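Long-range contacts in protease (Helicobacter pylori, PDB 5EUF), which probably cleaves the cytoplasmic domain of human junctional adhesion molecule A as a zinc-dependent M16 peptidase, weakening the gastric epithelial barrier: residues G29-D34 / G198-Q203; R42-G47 / Y160-I165; P125-V130 / Q172-K177. All blocks are in the same frame, centred on the assembly; numbering follows the deposited sequence.

Contact 1 (G29-D34 / G198-Q203)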
loop_
_atom_site.group_PDB
_atom_site.type_symbol
_atom_site.label_atom_id
_atom_site.label_comp_id
_atom_site.label_asym_id
_atom_site.label_seq_id
_atom_site.Cartn_x
_atom_site.Cartn_y
_atom_site.Cartn_z
ATOM N N GLY B 29 -0.651 20.211 -43.755
ATOM C CA GLY B 29 -1.131 21.171 -42.782
ATOM C C GLY B 29 -1.246 20.603 -41.383
ATOM O O GLY B 29 -0.797 21.221 -40.424
ATOM N N VAL B 30 -1.836 19.418 -41.274
ATOM C CA VAL B 30 -2.161 18.826 -39.981
ATOM C C VAL B 30 -0.930 18.448 -39.156
ATOM O O VAL B 30 -0.040 17.744 -39.633
ATOM C CB VAL B 30 -3.039 17.572 -40.165
ATOM C CG1 VAL B 30 -3.455 17.009 -38.815
ATOM C CG2 VAL B 30 -4.258 17.906 -41.006
ATOM N N ILE B 31 -0.881 18.932 -37.917
ATOM C CA ILE B 31 0.175 18.556 -36.980
ATOM C C ILE B 31 -0.392 18.269 -35.596
ATOM O O ILE B 31 -1.562 18.540 -35.322
ATOM C CB ILE B 31 1.252 19.654 -36.830
ATOM C CG1 ILE B 31 0.669 20.874 -36.112
ATOM C CG2 ILE B 31 1.854 20.027 -38.178
ATOM C CD1 ILE B 31 1.697 21.915 -35.758
ATOM N N GLU B 32 0.447 17.720 -34.726
ATOM C CA GLU B 32 0.092 17.571 -33.319
ATOM C C GLU B 32 1.244 18.022 -32.430
ATOM O O GLU B 32 2.388 17.603 -32.618
ATOM C CB GLU B 32 -0.291 16.127 -32.992
ATOM C CG GLU B 32 -0.670 15.938 -31.529
ATOM C CD GLU B 32 -1.228 14.564 -31.231
ATOM O OE1 GLU B 32 -0.761 13.930 -30.262
ATOM O OE2 GLU B 32 -2.144 14.122 -31.954
ATOM N N VAL B 33 0.935 18.879 -31.462
ATOM C CA VAL B 33 1.945 19.408 -30.554
ATOM C C VAL B 33 1.861 18.728 -29.194
ATOM O O VAL B 33 0.919 18.958 -28.441
ATOM C CB VAL B 33 1.793 20.929 -30.369
ATOM C CG1 VAL B 33 2.937 21.475 -29.538
ATOM C CG2 VAL B 33 1.737 21.621 -31.719
ATOM N N ASP B 34 2.852 17.899 -28.880
ATOM C CA ASP B 34 2.847 17.138 -27.634
ATOM C C ASP B 34 3.799 17.690 -26.580
ATOM O O ASP B 34 4.919 18.102 -26.886
ATOM C CB ASP B 34 3.205 15.674 -27.901
ATOM C CG ASP B 34 2.052 14.889 -28.474
ATOM O OD1 ASP B 34 1.772 15.042 -29.680
ATOM O OD2 ASP B 34 1.431 14.112 -27.718
ATOM N N GLY B 198 3.812 15.716 -37.664
ATOM C CA GLY B 198 2.925 16.139 -38.732
ATOM C C GLY B 198 3.648 16.776 -39.902
ATOM O O GLY B 198 4.796 16.442 -40.193
ATOM N N ASP B 199 2.967 17.697 -40.575
ATOM C CA ASP B 199 3.542 18.396 -41.718
ATOM C C ASP B 199 4.166 19.717 -41.274
ATOM O O ASP B 199 3.520 20.767 -41.315
ATOM C CB ASP B 199 2.474 18.640 -42.790
ATOM C CG ASP B 199 3.043 19.267 -44.052
ATOM O OD1 ASP B 199 4.159 18.883 -44.463
ATOM O OD2 ASP B 199 2.369 20.144 -44.634
ATOM N N VAL B 200 5.424 19.655 -40.845
ATOM C CA VAL B 200 6.132 20.838 -40.366
ATOM C C VAL B 200 7.647 20.619 -40.411
ATOM O O VAL B 200 8.132 19.508 -40.196
ATOM C CB VAL B 200 5.692 21.212 -38.924
ATOM C CG1 VAL B 200 6.031 20.095 -37.941
ATOM C CG2 VAL B 200 6.313 22.533 -38.490
ATOM N N ASN B 201 8.390 21.680 -40.710
ATOM C CA ASN B 201 9.843 21.593 -40.775
ATOM C C ASN B 201 10.475 21.461 -39.394
ATOM O O ASN B 201 10.100 22.169 -38.459
ATOM C CB ASN B 201 10.416 22.811 -41.494
ATOM C CG ASN B 201 11.923 22.891 -41.384
ATOM O OD1 ASN B 201 12.455 23.640 -40.566
ATOM N ND2 ASN B 201 12.621 22.108 -42.199
ATOM N N SER B 202 11.441 20.554 -39.275
ATOM C CA SER B 202 12.101 20.284 -38.002
ATOM C C SER B 202 12.847 21.497 -37.455
ATOM O O SER B 202 12.789 21.780 -36.258
ATOM C CB SER B 202 13.069 19.109 -38.145
ATOM O OG SER B 202 12.371 17.903 -38.391
ATOM N N GLN B 203 13.551 22.210 -38.331
ATOM C CA GLN B 203 14.313 23.382 -37.915
ATOM C C GLN B 203 13.384 24.512 -37.484
ATOM O O GLN B 203 13.777 25.383 -36.708
ATOM C CB GLN B 203 15.241 23.855 -39.036
ATOM C CG GLN B 203 16.375 22.890 -39.355
ATOM C CD GLN B 203 17.376 22.760 -38.220
ATOM O OE1 GLN B 203 17.478 23.635 -37.358
ATOM N NE2 GLN B 203 18.122 21.660 -38.214
#
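The carboxylate of D199 reaches G29, just before the neighbouring strand, where OD2 accepts the backbone N-H of G29 at 3.1 Å from its N. The bond is almost straight, 174° at the hydrogen, and it meets the oxygen on its anti side, a little out of the carboxylate plane. Its first torsion explains the reach: CG of D199 stands opposite its own backbone N (chi1 -175°), which swings the acid group out beside G29. A second bond runs the other way between the same short stretches, from D199 N to the carbonyl O of V30 at 3.2 Å, with the donor tilted from the carbonyl plane. A CA-H contact from G198 reaches that oxygen too, G198 CA lying 3.5 Å from V30 O. Here strand 30-37 begins and strand 192-198 ends, as antiparallel neighbours in the six-stranded mixed sheet of the N-terminal half of this M16 fold. I31 and G198 form a non-hydrogen-bonded pair with CA atoms 4.1 Å apart, and since G198 has no side chain, the two backbones can come this close. Beyond the glycine the chain turns off towards helix 202-213, and the CG2 branch of I31 fills the corner, 3.5 Å from D199 N and 4.1 Å from CB of V200. Both I31 and V200 rest on L102, so helix 102-113 covers this face of the sheet. V30 turns to the other face, where S365 at the start of helix 365-376 touches it.

Contact 2 (R42-G47 / Y160-I165)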
loop_
_atom_site.group_PDB
_atom_site.type_symbol
_atom_site.label_atom_id
_atom_site.label_comp_id
_atom_site.label_asym_id
_atom_site.label_seq_id
_atom_site.Cartn_x
_atom_site.Cartn_y
_atom_site.Cartn_z
ATOM N N ARG B 42 3.050 6.311 -10.550
ATOM C CA ARG B 42 4.191 5.550 -10.052
ATOM C C ARG B 42 5.152 6.450 -9.280
ATOM O O ARG B 42 6.017 5.971 -8.546
ATOM C CB ARG B 42 4.927 4.856 -11.201
ATOM C CG ARG B 42 5.988 5.717 -11.851
ATOM C CD ARG B 42 6.763 4.966 -12.918
ATOM N NE ARG B 42 8.094 5.538 -13.083
ATOM C CZ ARG B 42 9.197 5.000 -12.579
ATOM N NH1 ARG B 42 9.123 3.866 -11.898
ATOM N NH2 ARG B 42 10.373 5.586 -12.763
ATOM N N ASN B 43 4.995 7.757 -9.454
ATOM C CA ASN B 43 5.813 8.727 -8.740
ATOM C C ASN B 43 5.098 9.262 -7.505
ATOM O O ASN B 43 5.537 10.234 -6.892
ATOM C CB ASN B 43 6.197 9.879 -9.664
ATOM C CG ASN B 43 6.862 9.406 -10.938
ATOM O OD1 ASN B 43 6.208 9.239 -11.970
ATOM N ND2 ASN B 43 8.169 9.184 -10.874
ATOM N N GLU B 44 3.991 8.623 -7.146
ATOM C CA GLU B 44 3.225 9.021 -5.971
ATOM C C GLU B 44 3.523 8.114 -4.785
ATOM O O GLU B 44 4.278 7.146 -4.898
ATOM C CB GLU B 44 1.724 8.999 -6.271
ATOM C CG GLU B 44 1.305 9.870 -7.439
ATOM C CD GLU B 44 -0.154 9.690 -7.788
ATOM O OE1 GLU B 44 -0.780 8.761 -7.233
ATOM O OE2 GLU B 44 -0.679 10.474 -8.611
ATOM N N VAL B 45 2.921 8.441 -3.648
ATOM C CA VAL B 45 3.077 7.666 -2.422
ATOM C C VAL B 45 1.717 7.529 -1.747
ATOM O O VAL B 45 0.945 8.490 -1.716
ATOM C CB VAL B 45 4.082 8.329 -1.451
ATOM C CG1 VAL B 45 4.166 7.547 -0.160
ATOM C CG2 VAL B 45 5.458 8.440 -2.090
HETATM N N MSE B 46 1.417 6.344 -1.218
HETATM C CA MSE B 46 0.115 6.109 -0.600
HETATM C C MSE B 46 -0.103 7.036 0.593
HETATM O O MSE B 46 0.725 7.116 1.498
HETATM C CB MSE B 46 -0.032 4.650 -0.172
HETATM C CG MSE B 46 -1.470 4.256 0.127
HETATM SE SE MSE B 46 -1.737 2.329 0.271
HETATM C CE MSE B 46 -0.569 1.981 1.790
ATOM N N GLY B 47 -1.230 7.736 0.577
ATOM C CA GLY B 47 -1.482 8.805 1.523
ATOM C C GLY B 47 -1.556 10.112 0.760
ATOM O O GLY B 47 -2.254 11.045 1.156
ATOM N N TYR B 160 2.214 0.802 -8.250
ATOM C CA TYR B 160 1.164 0.230 -9.089
ATOM C C TYR B 160 0.093 -0.428 -8.223
ATOM O O TYR B 160 -0.858 -1.019 -8.735
ATOM C CB TYR B 160 1.739 -0.785 -10.080
ATOM C CG TYR B 160 2.591 -0.179 -11.173
ATOM C CD1 TYR B 160 2.594 1.190 -11.404
ATOM C CD2 TYR B 160 3.387 -0.982 -11.982
ATOM C CE1 TYR B 160 3.374 1.745 -12.406
ATOM C CE2 TYR B 160 4.168 -0.437 -12.985
ATOM C CZ TYR B 160 4.157 0.925 -13.192
ATOM O OH TYR B 160 4.931 1.467 -14.190
ATOM N N HIS B 161 0.265 -0.323 -6.908
ATOM C CA HIS B 161 -0.722 -0.773 -5.933
ATOM C C HIS B 161 -2.053 -0.050 -6.128
ATOM O O HIS B 161 -3.110 -0.559 -5.758
ATOM C CB HIS B 161 -0.195 -0.544 -4.515
ATOM C CG HIS B 161 -1.100 -1.050 -3.435
ATOM N ND1 HIS B 161 -1.353 -2.392 -3.242
ATOM C CD2 HIS B 161 -1.798 -0.395 -2.478
ATOM C CE1 HIS B 161 -2.174 -2.539 -2.217
ATOM N NE2 HIS B 161 -2.459 -1.343 -1.736
ATOM N N TRP B 162 -1.989 1.141 -6.711
ATOM C CA TRP B 162 -3.185 1.921 -7.006
ATOM C C TRP B 162 -3.145 2.493 -8.422
ATOM O O TRP B 162 -2.075 2.760 -8.973
ATOM C CB TRP B 162 -3.354 3.050 -5.985
ATOM C CG TRP B 162 -2.227 4.048 -5.984
ATOM C CD1 TRP B 162 -2.140 5.185 -6.733
ATOM C CD2 TRP B 162 -1.030 3.994 -5.198
ATOM N NE1 TRP B 162 -0.965 5.842 -6.463
ATOM C CE2 TRP B 162 -0.265 5.133 -5.524
ATOM C CE3 TRP B 162 -0.531 3.094 -4.251
ATOM C CZ2 TRP B 162 0.971 5.396 -4.937
ATOM C CZ3 TRP B 162 0.695 3.357 -3.668
ATOM C CH2 TRP B 162 1.432 4.499 -4.013
ATOM N N THR B 163 -4.327 2.670 -9.005
ATOM C CA THR B 163 -4.470 3.291 -10.316
ATOM C C THR B 163 -4.399 4.814 -10.155
ATOM O O THR B 163 -4.581 5.323 -9.048
ATOM C CB THR B 163 -5.793 2.869 -10.979
ATOM O OG1 THR B 163 -6.888 3.536 -10.340
ATOM C CG2 THR B 163 -5.976 1.361 -10.871
ATOM N N PRO B 164 -4.116 5.550 -11.247
ATOM C CA PRO B 164 -3.904 7.004 -11.152
ATOM C C PRO B 164 -5.039 7.828 -10.516
ATOM O O PRO B 164 -4.821 9.006 -10.236
ATOM C CB PRO B 164 -3.707 7.424 -12.620
ATOM C CG PRO B 164 -4.098 6.237 -13.445
ATOM C CD PRO B 164 -3.802 5.054 -12.597
ATOM N N ILE B 165 -6.209 7.240 -10.285
ATOM C CA ILE B 165 -7.298 7.972 -9.640
ATOM C C ILE B 165 -7.000 8.184 -8.152
ATOM O O ILE B 165 -7.436 9.169 -7.556
ATOM C CB ILE B 165 -8.660 7.247 -9.807
ATOM C CG1 ILE B 165 -9.808 8.110 -9.274
ATOM C CG2 ILE B 165 -8.653 5.892 -9.113
ATOM C CD1 ILE B 165 -9.964 9.440 -9.981
#
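E44 receives the indole N-H of W162: NE1 lies 3.0 Å from OE1, with 154° at the hydrogen. The carboxylate and the indole are nearly coplanar, 13° apart, and NE1 comes to the anti side of OE1, somewhat out of the carboxylate plane. This is the tight half of the contact. With CG placed between its backbone N and carbonyl carbon (chi1 62°), W162 lays the far end of the indole against the backbone of 44-46: CH2 is 3.3 Å from M46 N, and the carbonyl carbon of E44 lies at the edge of the ring, in its plane. CB of M46 lies 3.8 Å from CZ3 of W162, and the selenium of this selenomethionine sits 3.9 Å from CD2 of H161, approaching that ring obliquely. M46 of the second subunit also packs on W162.

The other end is looser, and R42 is partly exposed there. R42 and Y160 run side by side and meet by carbon, CB of R42 being 3.7 Å from CE1 of Y160. Their polar ends go to other partners: the guanidinium forms a salt bridge with D307, and the tyrosine hydroxyl bonds to D89 OD1 and D307 N.

E44 is also gripped by the backbone N-H groups of G50 at OE1 and A52 at OE2, where helix 51-58 begins; that helix end would probably steady a negative charge here. The same helix carries the HxxEH motif of the M16 peptidases, with the side chain of the zinc ligand H53 about 5 Å from that of E44. The contact thus lies between the loop leading from strand 30-37 into helix 51-58 and the loop joining helices 142-154 and 168-172.

Contact 3 (P125-V130 / Q172-K177)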
loop_
_atom_site.group_PDB
_atom_site.type_symbol
_atom_site.label_atom_id
_atom_site.label_comp_id
_atom_site.label_asym_id
_atom_site.label_seq_id
_atom_site.Cartn_x
_atom_site.Cartn_y
_atom_site.Cartn_z
ATOM N N PRO B 125 -12.028 24.143 -5.390
ATOM C CA PRO B 125 -13.202 23.655 -6.119
ATOM C C PRO B 125 -12.890 22.471 -7.028
ATOM O O PRO B 125 -13.741 21.599 -7.207
ATOM C CB PRO B 125 -13.629 24.871 -6.945
ATOM C CG PRO B 125 -12.378 25.633 -7.152
ATOM C CD PRO B 125 -11.605 25.471 -5.875
ATOM N N GLU B 126 -11.685 22.440 -7.588
ATOM C CA GLU B 126 -11.323 21.397 -8.539
ATOM C C GLU B 126 -11.185 20.041 -7.854
ATOM O O GLU B 126 -11.429 19.003 -8.468
ATOM C CB GLU B 126 -10.025 21.758 -9.266
ATOM C CG GLU B 126 -9.742 20.906 -10.500
ATOM C CD GLU B 126 -10.776 21.094 -11.603
ATOM O OE1 GLU B 126 -11.417 22.167 -11.660
ATOM O OE2 GLU B 126 -10.945 20.164 -12.420
ATOM N N ARG B 127 -10.800 20.053 -6.582
ATOM C CA ARG B 127 -10.664 18.815 -5.824
ATOM C C ARG B 127 -12.013 18.130 -5.657
ATOM O O ARG B 127 -12.107 16.902 -5.692
ATOM C CB ARG B 127 -10.041 19.078 -4.454
ATOM C CG ARG B 127 -9.913 17.824 -3.605
ATOM C CD ARG B 127 -9.184 18.096 -2.307
ATOM N NE ARG B 127 -9.934 18.979 -1.423
ATOM C CZ ARG B 127 -9.496 19.380 -0.236
ATOM N NH1 ARG B 127 -8.313 18.974 0.204
ATOM N NH2 ARG B 127 -10.239 20.187 0.510
ATOM N N GLN B 128 -13.058 18.929 -5.472
ATOM C CA GLN B 128 -14.408 18.394 -5.365
ATOM C C GLN B 128 -14.820 17.723 -6.666
ATOM O O GLN B 128 -15.555 16.736 -6.657
ATOM C CB GLN B 128 -15.401 19.494 -4.994
ATOM C CG GLN B 128 -15.391 19.846 -3.522
ATOM C CD GLN B 128 -15.697 18.648 -2.646
ATOM O OE1 GLN B 128 -16.532 17.810 -2.989
ATOM N NE2 GLN B 128 -15.015 18.555 -1.511
ATOM N N VAL B 129 -14.336 18.259 -7.781
ATOM C CA VAL B 129 -14.618 17.687 -9.091
ATOM C C VAL B 129 -13.971 16.313 -9.223
ATOM O O VAL B 129 -14.625 15.343 -9.607
ATOM C CB VAL B 129 -14.119 18.597 -10.234
ATOM C CG1 VAL B 129 -14.355 17.938 -11.585
ATOM C CG2 VAL B 129 -14.801 19.955 -10.169
ATOM N N VAL B 130 -12.686 16.229 -8.892
ATOM C CA VAL B 130 -11.964 14.968 -8.996
ATOM C C VAL B 130 -12.431 14.011 -7.899
ATOM O O VAL B 130 -12.224 12.802 -7.990
ATOM C CB VAL B 130 -10.433 15.177 -8.917
ATOM C CG1 VAL B 130 -10.002 15.476 -7.498
ATOM C CG2 VAL B 130 -9.700 13.957 -9.450
ATOM N N GLN B 172 -9.156 13.432 -0.524
ATOM C CA GLN B 172 -9.842 14.262 0.453
ATOM C C GLN B 172 -8.867 15.012 1.357
ATOM O O GLN B 172 -9.217 16.041 1.931
ATOM C CB GLN B 172 -10.784 13.402 1.298
ATOM C CG GLN B 172 -12.024 14.135 1.767
ATOM C CD GLN B 172 -12.917 14.548 0.616
ATOM O OE1 GLN B 172 -12.928 13.907 -0.434
ATOM N NE2 GLN B 172 -13.668 15.628 0.806
ATOM N N ASN B 173 -7.644 14.507 1.474
ATOM C CA ASN B 173 -6.674 15.099 2.391
ATOM C C ASN B 173 -5.502 15.797 1.708
ATOM O O ASN B 173 -4.490 16.089 2.347
ATOM C CB ASN B 173 -6.140 14.031 3.344
ATOM C CG ASN B 173 -7.119 13.696 4.446
ATOM O OD1 ASN B 173 -7.095 14.306 5.515
ATOM N ND2 ASN B 173 -7.991 12.726 4.192
ATOM N N TRP B 174 -5.639 16.061 0.413
ATOM C CA TRP B 174 -4.637 16.836 -0.308
ATOM C C TRP B 174 -4.514 18.228 0.291
ATOM O O TRP B 174 -5.474 18.759 0.848
ATOM C CB TRP B 174 -4.991 16.953 -1.792
ATOM C CG TRP B 174 -4.823 15.694 -2.584
ATOM C CD1 TRP B 174 -4.003 14.642 -2.301
ATOM C CD2 TRP B 174 -5.500 15.358 -3.801
ATOM N NE1 TRP B 174 -4.127 13.670 -3.265
ATOM C CE2 TRP B 174 -5.040 14.087 -4.198
ATOM C CE3 TRP B 174 -6.451 16.011 -4.593
ATOM C CZ2 TRP B 174 -5.499 13.454 -5.352
ATOM C CZ3 TRP B 174 -6.904 15.381 -5.739
ATOM C CH2 TRP B 174 -6.428 14.117 -6.107
ATOM N N THR B 175 -3.327 18.813 0.179
ATOM C CA THR B 175 -3.145 20.218 0.513
ATOM C C THR B 175 -2.550 20.941 -0.687
ATOM O O THR B 175 -1.936 20.318 -1.552
ATOM C CB THR B 175 -2.234 20.417 1.743
ATOM O OG1 THR B 175 -0.912 19.956 1.446
ATOM C CG2 THR B 175 -2.780 19.663 2.945
ATOM N N LEU B 176 -2.744 22.254 -0.740
ATOM C CA LEU B 176 -2.189 23.066 -1.814
ATOM C C LEU B 176 -0.667 22.955 -1.827
ATOM O O LEU B 176 -0.043 22.946 -2.888
ATOM C CB LEU B 176 -2.619 24.526 -1.662
ATOM C CG LEU B 176 -2.177 25.486 -2.766
ATOM C CD1 LEU B 176 -2.748 25.056 -4.109
ATOM C CD2 LEU B 176 -2.593 26.910 -2.430
ATOM N N LYS B 177 -0.080 22.856 -0.636
ATOM C CA LYS B 177 1.362 22.706 -0.495
ATOM C C LYS B 177 1.832 21.394 -1.118
ATOM O O LYS B 177 2.861 21.358 -1.792
ATOM C CB LYS B 177 1.767 22.773 0.979
ATOM C CG LYS B 177 3.270 22.781 1.224
ATOM C CD LYS B 177 3.586 22.885 2.712
ATOM C CE LYS B 177 5.078 22.754 2.987
ATOM N NZ LYS B 177 5.379 22.703 4.450
#
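W174 and V130 meet where helix 120-139, which supplies the zinc ligand E133, lies against the short link from helix 168-172 to helix 176-186. This is the helical layer beside the metal site of the M16 fold, and the V130 side chain is about 6 Å from the zinc ion.

Apolar packing comes first. The CG1 branch of V130 touches the edge of the indole near its plane, 3.6 Å from CZ3 of W174, and the two side chains cross at about a right angle. R127 adds its aliphatic part: CG lies 4.0 Å from CE3 of W174, and the two side chains slide past each other in opposite directions. V130 also touches H53 of helix 51-58, while I51 of the same helix and F123 pack on the tryptophan. W174 NE1 makes a weak hydrogen bond to S49 O, just before that helix.

The polar part belongs to the arginine. Its chain leaves the helix extended, CG opposite the backbone N (chi1 178°), then bends at chi3 (66°) and brings the guanidinium to the backbone of the link. Two carbonyls are met there in different ways. W174 O sits at the guanidinium edge, 2.9 Å from NH1 of R127, but the angle is too poor for a hydrogen bond; Q172 O lies over one face, 3.5 Å from the same NH1. The positive charge is probably still favoured by both carbonyl oxygens.

On the exposed side two glutamine amides approach without a hydrogen bond. Q128 and Q172 both start away from the opposite segment, yet each bends at chi2, bringing their NE2 atoms 4.0 Å apart with amide planes 67° from one another.

Overall arrangement
Following the chain from the N terminus, 29-34 comes first and finds its partner only at 198-203, so contact 1 closes the widest loop, tying the start of strand 30-37 to the end of strand 192-198. Both other contacts fall within it. Residues 42-47 open contact 2 and 125-130 open contact 3; then 160-165 closes the former and 172-177 the latter, so the two cross. Contact 2 joins the loop before helix 51-58 to that between helices 142-154 and 168-172; contact 3 joins helix 120-139 to the link before helix 176-186. Their centres are about 16 Å apart, and both border H53. Contact 1 lies well away from them.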